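Anaerobically-induced outer membrane porin OprE (Pseudomonas aeruginosa, PDB 4FRX) probably acts as an outer-membrane porin, a beta-barrel channel through which small solutes could cross the outer membrane. Local coordinates at residues Y388-G393 with L398-K403; S285-Y290 with T341-Y346; G122-K127 with F195-G200; T149-D152 with F156-V159. All blocks are in the same frame, centred on the assembly; numbering follows the deposited sequence.

Contact 1: residues Y388-G393 with L398-K403; sequences YVIPDG and LGFTWK
Ile-390 and Leu-398 meet first through their backbones and then through their side chains. Ile-390 N donates to Leu-398 O at 3.0 Å. The side chains lie next to each other and point the same way. CG1 of Ile-390 stands beside its own backbone N (chi1 -59°), and the chain then runs on extended. This brings Ile-390 CD1 to 4.1 Å from Leu-398 CB. The same methyl reaches the edge of the Phe-400 ring, with CE1 at 4.2 Å. Further along the strands, Tyr-388 and Phe-400 are an antiparallel hydrogen-bonded pair. Tyr-388 N gives a 2.8 Å bond to Phe-400 O, and Phe-400 N returns one of 2.7 Å to Tyr-388 O. The segments are the closing end of the hairpin of strands 377-389 and 399-409 in the OprD-family barrel, probably at the periplasmic rim. Tyr-388 and Phe-400 point out of the barrel. On the inner face Val-389 pairs with Gly-399, and Val-389 CG2 lies over the glycine CA at 4.0 Å. Beyond this shell, strand 423-434 flanks the hairpin: Val-430 touches both Leu-398 and Phe-400. Phe-395, in the connecting turn, packs on Ile-390. On the other flank Val-389 shares a backbone bond with Gly-357.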
loop_
_atom_site.group_PDB
_atom_site.type_symbol
_atom_site.label_atom_id
_atom_site.label_comp_id
_atom_site.label_asym_id
_atom_site.label_seq_id
_atom_site.Cartn_x
_atom_site.Cartn_y
_atom_site.Cartn_z
ATOM N N TYR A 388 -4.782 20.515 -4.843
ATOM C CA TYR A 388 -4.794 21.343 -6.043
ATOM C C TYR A 388 -3.570 21.065 -6.903
ATOM O O TYR A 388 -2.417 21.227 -6.461
ATOM C CB TYR A 388 -4.829 22.830 -5.686
ATOM C CG TYR A 388 -4.977 23.721 -6.900
ATOM C CD1 TYR A 388 -6.040 23.550 -7.776
ATOM C CD2 TYR A 388 -4.056 24.727 -7.172
ATOM C CE1 TYR A 388 -6.192 24.358 -8.891
ATOM C CE2 TYR A 388 -4.201 25.545 -8.290
ATOM C CZ TYR A 388 -5.268 25.354 -9.142
ATOM O OH TYR A 388 -5.422 26.157 -10.251
ATOM N N VAL A 389 -3.822 20.636 -8.130
ATOM C CA VAL A 389 -2.760 20.494 -9.113
ATOM C C VAL A 389 -2.926 21.570 -10.187
ATOM O O VAL A 389 -3.962 21.631 -10.860
ATOM C CB VAL A 389 -2.763 19.099 -9.750
ATOM C CG1 VAL A 389 -1.738 19.020 -10.894
ATOM C CG2 VAL A 389 -2.481 18.047 -8.700
ATOM N N ILE A 390 -1.913 22.427 -10.324
ATOM C CA ILE A 390 -1.949 23.513 -11.308
ATOM C C ILE A 390 -2.075 22.927 -12.711
ATOM O O ILE A 390 -1.198 22.199 -13.164
ATOM C CB ILE A 390 -0.715 24.437 -11.193
ATOM C CG1 ILE A 390 -0.646 25.043 -9.795
ATOM C CG2 ILE A 390 -0.754 25.556 -12.241
ATOM C CD1 ILE A 390 0.562 25.925 -9.567
ATOM N N PRO A 391 -3.189 23.239 -13.390
ATOM C CA PRO A 391 -3.597 22.639 -14.663
ATOM C C PRO A 391 -2.843 23.153 -15.891
ATOM O O PRO A 391 -2.717 22.417 -16.867
ATOM C CB PRO A 391 -5.080 23.013 -14.755
ATOM C CG PRO A 391 -5.190 24.270 -14.007
ATOM C CD PRO A 391 -4.202 24.181 -12.882
ATOM N N ASP A 392 -2.344 24.382 -15.849
ATOM C CA ASP A 392 -1.698 24.950 -17.027
ATOM C C ASP A 392 -0.605 25.949 -16.675
ATOM O O ASP A 392 -0.270 26.142 -15.505
ATOM C CB ASP A 392 -2.741 25.616 -17.929
ATOM C CG ASP A 392 -3.484 26.740 -17.228
ATOM O OD1 ASP A 392 -4.416 26.444 -16.453
ATOM O OD2 ASP A 392 -3.139 27.919 -17.452
ATOM N N GLY A 393 -0.051 26.589 -17.697
ATOM C CA GLY A 393 0.978 27.588 -17.486
ATOM C C GLY A 393 2.325 26.980 -17.144
ATOM O O GLY A 393 2.549 25.785 -17.340
ATOM N N LEU A 398 2.479 21.236 -10.880
ATOM C CA LEU A 398 2.821 21.464 -9.475
ATOM C C LEU A 398 1.600 21.170 -8.607
ATOM O O LEU A 398 0.530 21.744 -8.804
ATOM C CB LEU A 398 3.321 22.895 -9.239
ATOM C CG LEU A 398 3.787 23.293 -7.827
ATOM C CD1 LEU A 398 5.000 22.495 -7.350
ATOM C CD2 LEU A 398 4.094 24.784 -7.748
ATOM N N GLY A 399 1.752 20.267 -7.648
ATOM C CA GLY A 399 0.606 19.855 -6.852
ATOM C C GLY A 399 0.747 20.179 -5.377
ATOM O O GLY A 399 1.838 20.076 -4.802
ATOM N N PHE A 400 -0.363 20.571 -4.765
ATOM C CA PHE A 400 -0.408 20.858 -3.337
ATOM C C PHE A 400 -1.469 19.993 -2.685
ATOM O O PHE A 400 -2.609 19.975 -3.142
ATOM C CB PHE A 400 -0.757 22.326 -3.105
ATOM C CG PHE A 400 0.225 23.277 -3.703
ATOM C CD1 PHE A 400 0.158 23.609 -5.046
ATOM C CD2 PHE A 400 1.221 23.839 -2.925
ATOM C CE1 PHE A 400 1.068 24.493 -5.605
ATOM C CE2 PHE A 400 2.129 24.716 -3.474
ATOM C CZ PHE A 400 2.049 25.046 -4.818
ATOM N N THR A 401 -1.112 19.289 -1.611
ATOM C CA THR A 401 -2.067 18.386 -0.953
ATOM C C THR A 401 -2.079 18.537 0.569
ATOM O O THR A 401 -1.034 18.519 1.198
ATOM C CB THR A 401 -1.766 16.913 -1.305
ATOM O OG1 THR A 401 -1.847 16.746 -2.718
ATOM C CG2 THR A 401 -2.768 15.977 -0.631
ATOM N N TRP A 402 -3.268 18.704 1.141
ATOM C CA TRP A 402 -3.440 18.687 2.588
ATOM C C TRP A 402 -4.269 17.474 2.962
ATOM O O TRP A 402 -5.393 17.315 2.479
ATOM C CB TRP A 402 -4.168 19.952 3.058
ATOM C CG TRP A 402 -4.568 19.923 4.511
ATOM C CD1 TRP A 402 -3.843 19.423 5.564
ATOM C CD2 TRP A 402 -5.793 20.412 5.070
ATOM N NE1 TRP A 402 -4.545 19.575 6.741
ATOM C CE2 TRP A 402 -5.745 20.175 6.462
ATOM C CE3 TRP A 402 -6.926 21.025 4.526
ATOM C CZ2 TRP A 402 -6.785 20.542 7.319
ATOM C CZ3 TRP A 402 -7.959 21.386 5.387
ATOM C CH2 TRP A 402 -7.877 21.147 6.759
ATOM N N LYS A 403 -3.721 16.611 3.814
ATOM C CA LYS A 403 -4.494 15.483 4.332
ATOM C C LYS A 403 -4.628 15.648 5.834
ATOM O O LYS A 403 -3.633 15.874 6.513
ATOM C CB LYS A 403 -3.799 14.144 4.018
ATOM C CG LYS A 403 -3.655 13.838 2.516
ATOM C CD LYS A 403 -2.999 12.473 2.307
ATOM C CE LYS A 403 -2.874 12.140 0.831
ATOM N NZ LYS A 403 -4.167 12.244 0.100
#

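Contact 2: residues S285-Y290 with T341-Y346; sequences SGLFTY and TWQVRY
Leu-287 on Arg-345 is a van der Waals contact on the inner wall of the barrel, a methyl laid on a guanidinium face, between strands that are not direct neighbours. The CA atoms of Leu-287 and Gln-343 are 8.7 Å apart, so side chains alone make the contact. Leu-287 CD2 sits over one face of the Arg-345 guanidinium, 3.6 Å from CZ and above the group's centre. The side chains cross at about a right angle. The other methyl, Leu-287 CD1, lies 3.8 Å from Gln-343 OE1. That oxygen fixes the rotation of the guanidinium. It lies in the guanidinium plane and takes two bonds side-on, 2.7 Å from Arg-345 NE and 3.0 Å from Arg-345 NH2. NE comes in almost in line with the amide C=O, while NH2 uses a lone pair. Gln-343 CG lies between its backbone N and carbonyl carbon (chi1 66°), which leans the side chain along the wall, toward 285-290, and puts OE1 beside the arginine. Gln-343 NE2 bonds to Ile-326 O, in a loop, and weakly so does Arg-345 NH2. Strand 295-305 runs between the two strands and pairs with each. On the far flank Ile-363 of strand 358-370 touches both Gln-343 and Arg-345.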
loop_
_atom_site.group_PDB
_atom_site.type_symbol
_atom_site.label_atom_id
_atom_site.label_comp_id
_atom_site.label_asym_id
_atom_site.label_seq_id
_atom_site.Cartn_x
_atom_site.Cartn_y
_atom_site.Cartn_z
ATOM N N SER A 285 -15.695 -7.486 1.690
ATOM C CA SER A 285 -16.154 -6.107 1.640
ATOM C C SER A 285 -16.898 -5.780 0.356
ATOM O O SER A 285 -16.680 -6.413 -0.676
ATOM C CB SER A 285 -14.991 -5.144 1.810
ATOM O OG SER A 285 -14.151 -5.194 0.676
ATOM N N GLY A 286 -17.791 -4.798 0.456
ATOM C CA GLY A 286 -18.524 -4.254 -0.678
ATOM C C GLY A 286 -18.478 -2.744 -0.544
ATOM O O GLY A 286 -18.787 -2.206 0.519
ATOM N N LEU A 287 -18.044 -2.054 -1.597
ATOM C CA LEU A 287 -18.026 -0.600 -1.588
ATOM C C LEU A 287 -18.721 -0.120 -2.854
ATOM O O LEU A 287 -18.414 -0.589 -3.938
ATOM C CB LEU A 287 -16.579 -0.082 -1.557
ATOM C CG LEU A 287 -16.375 1.430 -1.686
ATOM C CD1 LEU A 287 -16.908 2.163 -0.438
ATOM C CD2 LEU A 287 -14.908 1.768 -1.948
ATOM N N PHE A 288 -19.653 0.817 -2.706
ATOM C CA PHE A 288 -20.428 1.299 -3.829
ATOM C C PHE A 288 -20.247 2.795 -3.894
ATOM O O PHE A 288 -20.404 3.486 -2.892
ATOM C CB PHE A 288 -21.913 0.963 -3.652
ATOM C CG PHE A 288 -22.174 -0.492 -3.436
ATOM C CD1 PHE A 288 -22.146 -1.029 -2.160
ATOM C CD2 PHE A 288 -22.424 -1.328 -4.507
ATOM C CE1 PHE A 288 -22.375 -2.378 -1.949
ATOM C CE2 PHE A 288 -22.658 -2.685 -4.307
ATOM C CZ PHE A 288 -22.625 -3.210 -3.023
ATOM N N THR A 289 -19.917 3.295 -5.079
ATOM C CA THR A 289 -19.653 4.712 -5.247
ATOM C C THR A 289 -20.464 5.198 -6.440
ATOM O O THR A 289 -20.342 4.649 -7.533
ATOM C CB THR A 289 -18.168 4.941 -5.523
ATOM O OG1 THR A 289 -17.405 4.285 -4.511
ATOM C CG2 THR A 289 -17.841 6.421 -5.531
ATOM N N TYR A 290 -21.303 6.204 -6.214
ATOM C CA TYR A 290 -22.071 6.811 -7.292
ATOM C C TYR A 290 -21.533 8.208 -7.576
ATOM O O TYR A 290 -21.368 9.023 -6.665
ATOM C CB TYR A 290 -23.554 6.879 -6.955
ATOM C CG TYR A 290 -24.370 7.406 -8.112
ATOM C CD1 TYR A 290 -24.519 6.659 -9.271
ATOM C CD2 TYR A 290 -24.980 8.654 -8.052
ATOM C CE1 TYR A 290 -25.266 7.136 -10.343
ATOM C CE2 TYR A 290 -25.729 9.137 -9.116
ATOM C CZ TYR A 290 -25.867 8.373 -10.256
ATOM O OH TYR A 290 -26.610 8.841 -11.317
ATOM N N THR A 341 -16.697 -2.919 9.886
ATOM C CA THR A 341 -16.503 -1.499 9.650
ATOM C C THR A 341 -17.444 -0.998 8.561
ATOM O O THR A 341 -17.476 -1.553 7.477
ATOM C CB THR A 341 -15.043 -1.210 9.226
ATOM O OG1 THR A 341 -14.145 -1.738 10.212
ATOM C CG2 THR A 341 -14.791 0.282 9.096
ATOM N N TRP A 342 -18.220 0.040 8.858
ATOM C CA TRP A 342 -18.958 0.733 7.812
ATOM C C TRP A 342 -18.274 2.057 7.471
ATOM O O TRP A 342 -17.531 2.610 8.279
ATOM C CB TRP A 342 -20.428 0.946 8.193
ATOM C CG TRP A 342 -20.692 1.836 9.376
ATOM C CD1 TRP A 342 -20.885 1.436 10.669
ATOM C CD2 TRP A 342 -20.861 3.262 9.373
ATOM N NE1 TRP A 342 -21.141 2.523 11.472
ATOM C CE2 TRP A 342 -21.125 3.658 10.705
ATOM C CE3 TRP A 342 -20.779 4.252 8.384
ATOM C CZ2 TRP A 342 -21.329 4.990 11.067
ATOM C CZ3 TRP A 342 -20.984 5.589 8.755
ATOM C CH2 TRP A 342 -21.256 5.936 10.079
ATOM N N GLN A 343 -18.499 2.547 6.267
ATOM C CA GLN A 343 -17.869 3.792 5.868
ATOM C C GLN A 343 -18.727 4.542 4.874
ATOM O O GLN A 343 -19.499 3.945 4.121
ATOM C CB GLN A 343 -16.488 3.533 5.267
ATOM C CG GLN A 343 -16.529 2.758 3.949
ATOM C CD GLN A 343 -15.153 2.573 3.361
ATOM O OE1 GLN A 343 -14.743 3.301 2.458
ATOM N NE2 GLN A 343 -14.429 1.594 3.873
ATOM N N VAL A 344 -18.594 5.859 4.897
ATOM C CA VAL A 344 -19.214 6.709 3.898
ATOM C C VAL A 344 -18.163 7.629 3.312
ATOM O O VAL A 344 -17.255 8.083 4.017
ATOM C CB VAL A 344 -20.400 7.516 4.477
ATOM C CG1 VAL A 344 -21.496 6.563 4.918
ATOM C CG2 VAL A 344 -19.953 8.382 5.636
ATOM N N ARG A 345 -18.273 7.877 2.013
ATOM C CA ARG A 345 -17.305 8.702 1.309
ATOM C C ARG A 345 -18.009 9.813 0.552
ATOM O O ARG A 345 -19.087 9.605 0.012
ATOM C CB ARG A 345 -16.540 7.859 0.293
ATOM C CG ARG A 345 -15.756 6.716 0.886
ATOM C CD ARG A 345 -14.927 6.030 -0.192
ATOM N NE ARG A 345 -14.193 4.918 0.386
ATOM C CZ ARG A 345 -13.165 4.316 -0.194
ATOM N NH1 ARG A 345 -12.733 4.731 -1.384
ATOM N NH2 ARG A 345 -12.562 3.309 0.426
ATOM N N TYR A 346 -17.395 10.989 0.522
ATOM C CA TYR A 346 -17.848 12.061 -0.356
ATOM C C TYR A 346 -16.662 12.727 -1.044
ATOM O O TYR A 346 -15.629 12.995 -0.422
ATOM C CB TYR A 346 -18.663 13.129 0.373
ATOM C CG TYR A 346 -19.022 14.265 -0.559
ATOM C CD1 TYR A 346 -19.982 14.094 -1.546
ATOM C CD2 TYR A 346 -18.365 15.491 -0.488
ATOM C CE1 TYR A 346 -20.301 15.116 -2.427
ATOM C CE2 TYR A 346 -18.678 16.524 -1.362
ATOM C CZ TYR A 346 -19.652 16.330 -2.327
ATOM O OH TYR A 346 -19.973 17.347 -3.202
#

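Contact 3: residues G122-K127 with F195-G200; sequences GTLQPK and FYYAGG
Tyr-197 meets Leu-124 and Pro-126 with its hydroxyl, at the far end of the side chain, and two loose van der Waals touches on its oxygen make up the contact. Leu-124 CD1 is 4.1 Å from Tyr-197 OH, and Pro-126 CG is 4.2 Å from the same oxygen. The leucine and tyrosine side chains approach at a slant. The backbones stay well apart, with 10.5 Å between the CA atoms of Pro-126 and Tyr-197. The phenol has to span that distance. Tyr-197 CG is placed between the backbone N and the carbonyl carbon (chi1 62°), and from there the ring extends across to the other segment. Strands 142-150 and 156-167 lie in between, and Leu-163 of the latter touches both Leu-124 and Tyr-197.

Hydrogen bonds to residues outside the two segments hold the parts in place. Tyr-197 OH is hydrogen-bonded to Gln-147 OE1, which satisfies this buried hydroxyl and fixes the end of the ring. The Gln-147 side chain also touches Leu-124. Thr-123 OG1 bonds to Glu-144 OE1, so strand 142-150 supports the segment 122-127 as well. Backbone bonds add to this: Leu-124 pairs with Phe-143, and Phe-195 with Leu-163.

The chain turns a corner at Gly-122, where strand 117-121 gives way to strand 123-128. Such inward-folded chain, packed against the inner wall, is characteristic of the porin barrel and is consistent with a narrowed channel.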
loop_
_atom_site.group_PDB
_atom_site.type_symbol
_atom_site.label_atom_id
_atom_site.label_comp_id
_atom_site.label_asym_id
_atom_site.label_seq_id
_atom_site.Cartn_x
_atom_site.Cartn_y
_atom_site.Cartn_z
ATOM N N GLY A 122 15.475 -7.781 -9.118
ATOM C CA GLY A 122 16.039 -6.691 -8.352
ATOM C C GLY A 122 14.952 -5.909 -7.633
ATOM O O GLY A 122 14.088 -6.479 -6.965
ATOM N N THR A 123 14.988 -4.596 -7.773
ATOM C CA THR A 123 14.039 -3.746 -7.077
ATOM C C THR A 123 12.647 -3.792 -7.712
ATOM O O THR A 123 12.502 -3.633 -8.923
ATOM C CB THR A 123 14.566 -2.308 -6.993
ATOM O OG1 THR A 123 15.884 -2.335 -6.433
ATOM C CG2 THR A 123 13.653 -1.448 -6.114
ATOM N N LEU A 124 11.635 -4.016 -6.875
ATOM C CA LEU A 124 10.248 -4.146 -7.322
ATOM C C LEU A 124 9.361 -3.265 -6.451
ATOM O O LEU A 124 9.641 -3.070 -5.271
ATOM C CB LEU A 124 9.792 -5.609 -7.199
ATOM C CG LEU A 124 10.568 -6.661 -8.005
ATOM C CD1 LEU A 124 10.226 -8.090 -7.590
ATOM C CD2 LEU A 124 10.330 -6.448 -9.506
ATOM N N GLN A 125 8.274 -2.763 -7.026
ATOM C CA GLN A 125 7.281 -1.982 -6.284
ATOM C C GLN A 125 5.884 -2.401 -6.713
ATOM O O GLN A 125 5.220 -1.675 -7.441
ATOM C CB GLN A 125 7.467 -0.485 -6.556
ATOM C CG GLN A 125 8.723 0.099 -5.895
ATOM C CD GLN A 125 8.864 1.587 -6.134
ATOM O OE1 GLN A 125 9.044 2.019 -7.263
ATOM N NE2 GLN A 125 8.777 2.375 -5.072
ATOM N N PRO A 126 5.433 -3.583 -6.264
ATOM C CA PRO A 126 4.136 -4.092 -6.724
ATOM C C PRO A 126 2.959 -3.282 -6.162
ATOM O O PRO A 126 3.068 -2.711 -5.089
ATOM C CB PRO A 126 4.101 -5.527 -6.178
ATOM C CG PRO A 126 5.546 -5.855 -5.814
ATOM C CD PRO A 126 6.154 -4.547 -5.417
ATOM N N LYS A 127 1.855 -3.229 -6.900
ATOM C CA LYS A 127 0.620 -2.647 -6.391
ATOM C C LYS A 127 -0.528 -3.634 -6.625
ATOM O O LYS A 127 -1.362 -3.424 -7.501
ATOM C CB LYS A 127 0.335 -1.305 -7.077
ATOM C CG LYS A 127 1.431 -0.261 -6.889
ATOM C CD LYS A 127 1.039 1.081 -7.488
ATOM C CE LYS A 127 -0.234 1.619 -6.852
ATOM N NZ LYS A 127 -0.033 2.034 -5.435
ATOM N N PHE A 195 8.491 -14.735 0.022
ATOM C CA PHE A 195 7.082 -14.418 -0.223
ATOM C C PHE A 195 6.773 -14.695 -1.687
ATOM O O PHE A 195 7.368 -14.087 -2.575
ATOM C CB PHE A 195 6.761 -12.955 0.127
ATOM C CG PHE A 195 5.342 -12.543 -0.215
ATOM C CD1 PHE A 195 4.285 -12.864 0.629
ATOM C CD2 PHE A 195 5.068 -11.836 -1.382
ATOM C CE1 PHE A 195 2.962 -12.501 0.304
ATOM C CE2 PHE A 195 3.765 -11.458 -1.702
ATOM C CZ PHE A 195 2.709 -11.798 -0.850
ATOM N N TYR A 196 5.838 -15.611 -1.933
ATOM C CA TYR A 196 5.436 -15.969 -3.290
ATOM C C TYR A 196 4.079 -15.401 -3.583
ATOM O O TYR A 196 3.212 -15.396 -2.711
ATOM C CB TYR A 196 5.327 -17.489 -3.413
ATOM C CG TYR A 196 6.547 -18.218 -2.949
ATOM C CD1 TYR A 196 7.683 -18.266 -3.735
ATOM C CD2 TYR A 196 6.567 -18.870 -1.718
ATOM C CE1 TYR A 196 8.813 -18.946 -3.314
ATOM C CE2 TYR A 196 7.688 -19.541 -1.287
ATOM C CZ TYR A 196 8.808 -19.581 -2.087
ATOM O OH TYR A 196 9.924 -20.256 -1.654
ATOM N N TYR A 197 3.879 -14.938 -4.816
ATOM C CA TYR A 197 2.607 -14.370 -5.197
ATOM C C TYR A 197 2.322 -14.632 -6.668
ATOM O O TYR A 197 3.235 -14.812 -7.460
ATOM C CB TYR A 197 2.535 -12.874 -4.876
ATOM C CG TYR A 197 3.559 -12.004 -5.605
ATOM C CD1 TYR A 197 4.876 -11.925 -5.152
ATOM C CD2 TYR A 197 3.201 -11.258 -6.726
ATOM C CE1 TYR A 197 5.809 -11.120 -5.786
ATOM C CE2 TYR A 197 4.133 -10.449 -7.383
ATOM C CZ TYR A 197 5.437 -10.391 -6.911
ATOM O OH TYR A 197 6.368 -9.598 -7.542
ATOM N N ALA A 198 1.044 -14.666 -7.005
ATOM C CA ALA A 198 0.601 -14.911 -8.364
ATOM C C ALA A 198 -0.839 -14.482 -8.468
ATOM O O ALA A 198 -1.594 -14.593 -7.513
ATOM C CB ALA A 198 0.733 -16.398 -8.723
ATOM N N GLY A 199 -1.227 -13.977 -9.631
ATOM C CA GLY A 199 -2.634 -13.791 -9.915
ATOM C C GLY A 199 -2.862 -13.008 -11.183
ATOM O O GLY A 199 -1.945 -12.826 -12.001
ATOM N N GLY A 200 -4.083 -12.534 -11.362
ATOM C CA GLY A 200 -4.386 -11.802 -12.568
ATOM C C GLY A 200 -5.646 -10.981 -12.482
ATOM O O GLY A 200 -6.458 -11.158 -11.569
#

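Contact 4: residues T149-D152 with F156-V159; sequences TSTD and FTLV
Thr-149 and Val-159 touch through methyls that their torsions turn toward each other. Thr-149 CG2 is held opposite the carbonyl carbon, with the hydroxyl between N and C (chi1 64°). Val-159 CG2 is opposite its own backbone N. The two methyls end 3.6 Å apart, Thr-149 CG2 against Val-159 CG2. The pair is the non-hydrogen-bonded one of an antiparallel beta hairpin, strands 142-150 and 156-167, which closes in a short turn of the porin barrel, probably on the periplasmic side. Nearer the turn, Thr-151 and Thr-157 lie alongside each other on the inner face, with Thr-151 CG2 3.9 Å from Thr-157 CG2. Between these pairs the backbones of Ser-150 and Leu-158 are joined twice. Ser-150 N bonds to Leu-158 O at 2.9 Å. Leu-158 N bonds to Ser-150 O at 2.9 Å, almost straight at 177°.

Past this ladder the strands separate and water takes over. One water lies within bonding distance of Ser-150 O, at 2.8 Å, and of Phe-156 O; a second sits between Phe-156 O and Thr-151 O. Not all these bonds need form at once. The Phe-156 ring leads away from the hairpin partner, meets the Tyr-202 ring and touches a bound C8E detergent, as expected outside a membrane barrel. Ser-150 OG is hydrogen-bonded to Thr-117 OG1. It also closes an ST turn by accepting from Asp-152 N at 3.2 Å.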
loop_
_atom_site.group_PDB
_atom_site.type_symbol
_atom_site.label_atom_id
_atom_site.label_comp_id
_atom_site.label_asym_id
_atom_site.label_seq_id
_atom_site.Cartn_x
_atom_site.Cartn_y
_atom_site.Cartn_z
ATOM N N THR A 149 5.501 -10.620 -15.490
ATOM C CA THR A 149 4.166 -10.110 -15.774
ATOM C C THR A 149 3.905 -10.325 -17.247
ATOM O O THR A 149 4.834 -10.309 -18.046
ATOM C CB THR A 149 4.055 -8.598 -15.484
ATOM O OG1 THR A 149 4.930 -7.885 -16.363
ATOM C CG2 THR A 149 4.461 -8.297 -14.045
ATOM N N SER A 150 2.646 -10.516 -17.618
ATOM C CA SER A 150 2.334 -10.757 -19.020
ATOM C C SER A 150 0.953 -10.244 -19.422
ATOM O O SER A 150 -0.010 -10.407 -18.686
ATOM C CB SER A 150 2.440 -12.258 -19.313
ATOM O OG SER A 150 2.078 -12.552 -20.653
ATOM N N THR A 151 0.864 -9.620 -20.594
ATOM C CA THR A 151 -0.430 -9.268 -21.168
ATOM C C THR A 151 -0.652 -9.986 -22.502
ATOM O O THR A 151 -1.580 -9.672 -23.238
ATOM C CB THR A 151 -0.614 -7.737 -21.321
ATOM O OG1 THR A 151 0.451 -7.185 -22.110
ATOM C CG2 THR A 151 -0.617 -7.066 -19.954
ATOM N N ASP A 152 0.193 -10.975 -22.778
ATOM C CA ASP A 152 0.114 -11.771 -24.006
ATOM C C ASP A 152 -1.115 -12.684 -24.075
ATOM O O ASP A 152 -1.552 -13.046 -25.167
ATOM C CB ASP A 152 1.395 -12.593 -24.207
ATOM C CG ASP A 152 2.523 -11.780 -24.839
ATOM O OD1 ASP A 152 2.294 -11.166 -25.908
ATOM O OD2 ASP A 152 3.636 -11.750 -24.263
ATOM N N PHE A 156 -6.268 -10.724 -20.197
ATOM C CA PHE A 156 -5.701 -10.990 -18.874
ATOM C C PHE A 156 -4.474 -10.134 -18.653
ATOM O O PHE A 156 -3.746 -9.842 -19.594
ATOM C CB PHE A 156 -5.259 -12.451 -18.729
ATOM C CG PHE A 156 -6.391 -13.427 -18.543
ATOM C CD1 PHE A 156 -7.054 -13.956 -19.639
ATOM C CD2 PHE A 156 -6.778 -13.826 -17.270
ATOM C CE1 PHE A 156 -8.089 -14.861 -19.473
ATOM C CE2 PHE A 156 -7.813 -14.726 -17.097
ATOM C CZ PHE A 156 -8.469 -15.246 -18.202
ATOM N N THR A 157 -4.235 -9.771 -17.400
ATOM C CA THR A 157 -2.965 -9.180 -16.987
ATOM C C THR A 157 -2.450 -10.077 -15.868
ATOM O O THR A 157 -3.015 -10.097 -14.782
ATOM C CB THR A 157 -3.158 -7.744 -16.468
ATOM O OG1 THR A 157 -3.952 -7.008 -17.406
ATOM C CG2 THR A 157 -1.823 -7.047 -16.297
ATOM N N LEU A 158 -1.405 -10.848 -16.142
ATOM C CA LEU A 158 -0.979 -11.890 -15.213
ATOM C C LEU A 158 0.339 -11.551 -14.538
ATOM O O LEU A 158 1.159 -10.810 -15.090
ATOM C CB LEU A 158 -0.836 -13.211 -15.957
ATOM C CG LEU A 158 -2.096 -13.666 -16.694
ATOM C CD1 LEU A 158 -1.753 -14.837 -17.606
ATOM C CD2 LEU A 158 -3.170 -14.058 -15.678
ATOM N N VAL A 159 0.542 -12.080 -13.337
ATOM C CA VAL A 159 1.773 -11.797 -12.602
ATOM C C VAL A 159 2.084 -12.950 -11.661
ATOM O O VAL A 159 1.180 -13.634 -11.172
ATOM C CB VAL A 159 1.698 -10.423 -11.841
ATOM C CG1 VAL A 159 0.624 -10.446 -10.766
ATOM C CG2 VAL A 159 3.051 -10.034 -11.229
HETATM O O HOH W 1 -1.859 -11.959 -20.142
HETATM O O HOH W 2 -4.028 -8.583 -22.152
#

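How the contacts relate
From the N terminus, segment 122-127 comes first. Contact 3 closes a loop back to it at 195-200. Contact 4 is nested inside that loop and closes a hairpin. The two touch: Gly-199 N is 2.9 Å from Val-159 O, a probable hydrogen bond between adjacent strands. Contact 2 follows in series, joining 285-290 to 341-346 across the strand between them. Contact 1 comes last and closes the hairpin near the C-terminal end. None of the four cross. Contacts 1 and 4 join direct neighbours in the wall, while contacts 2 and 3 reach over inside it. The centres of contacts 1 and 4 are 34 Å apart.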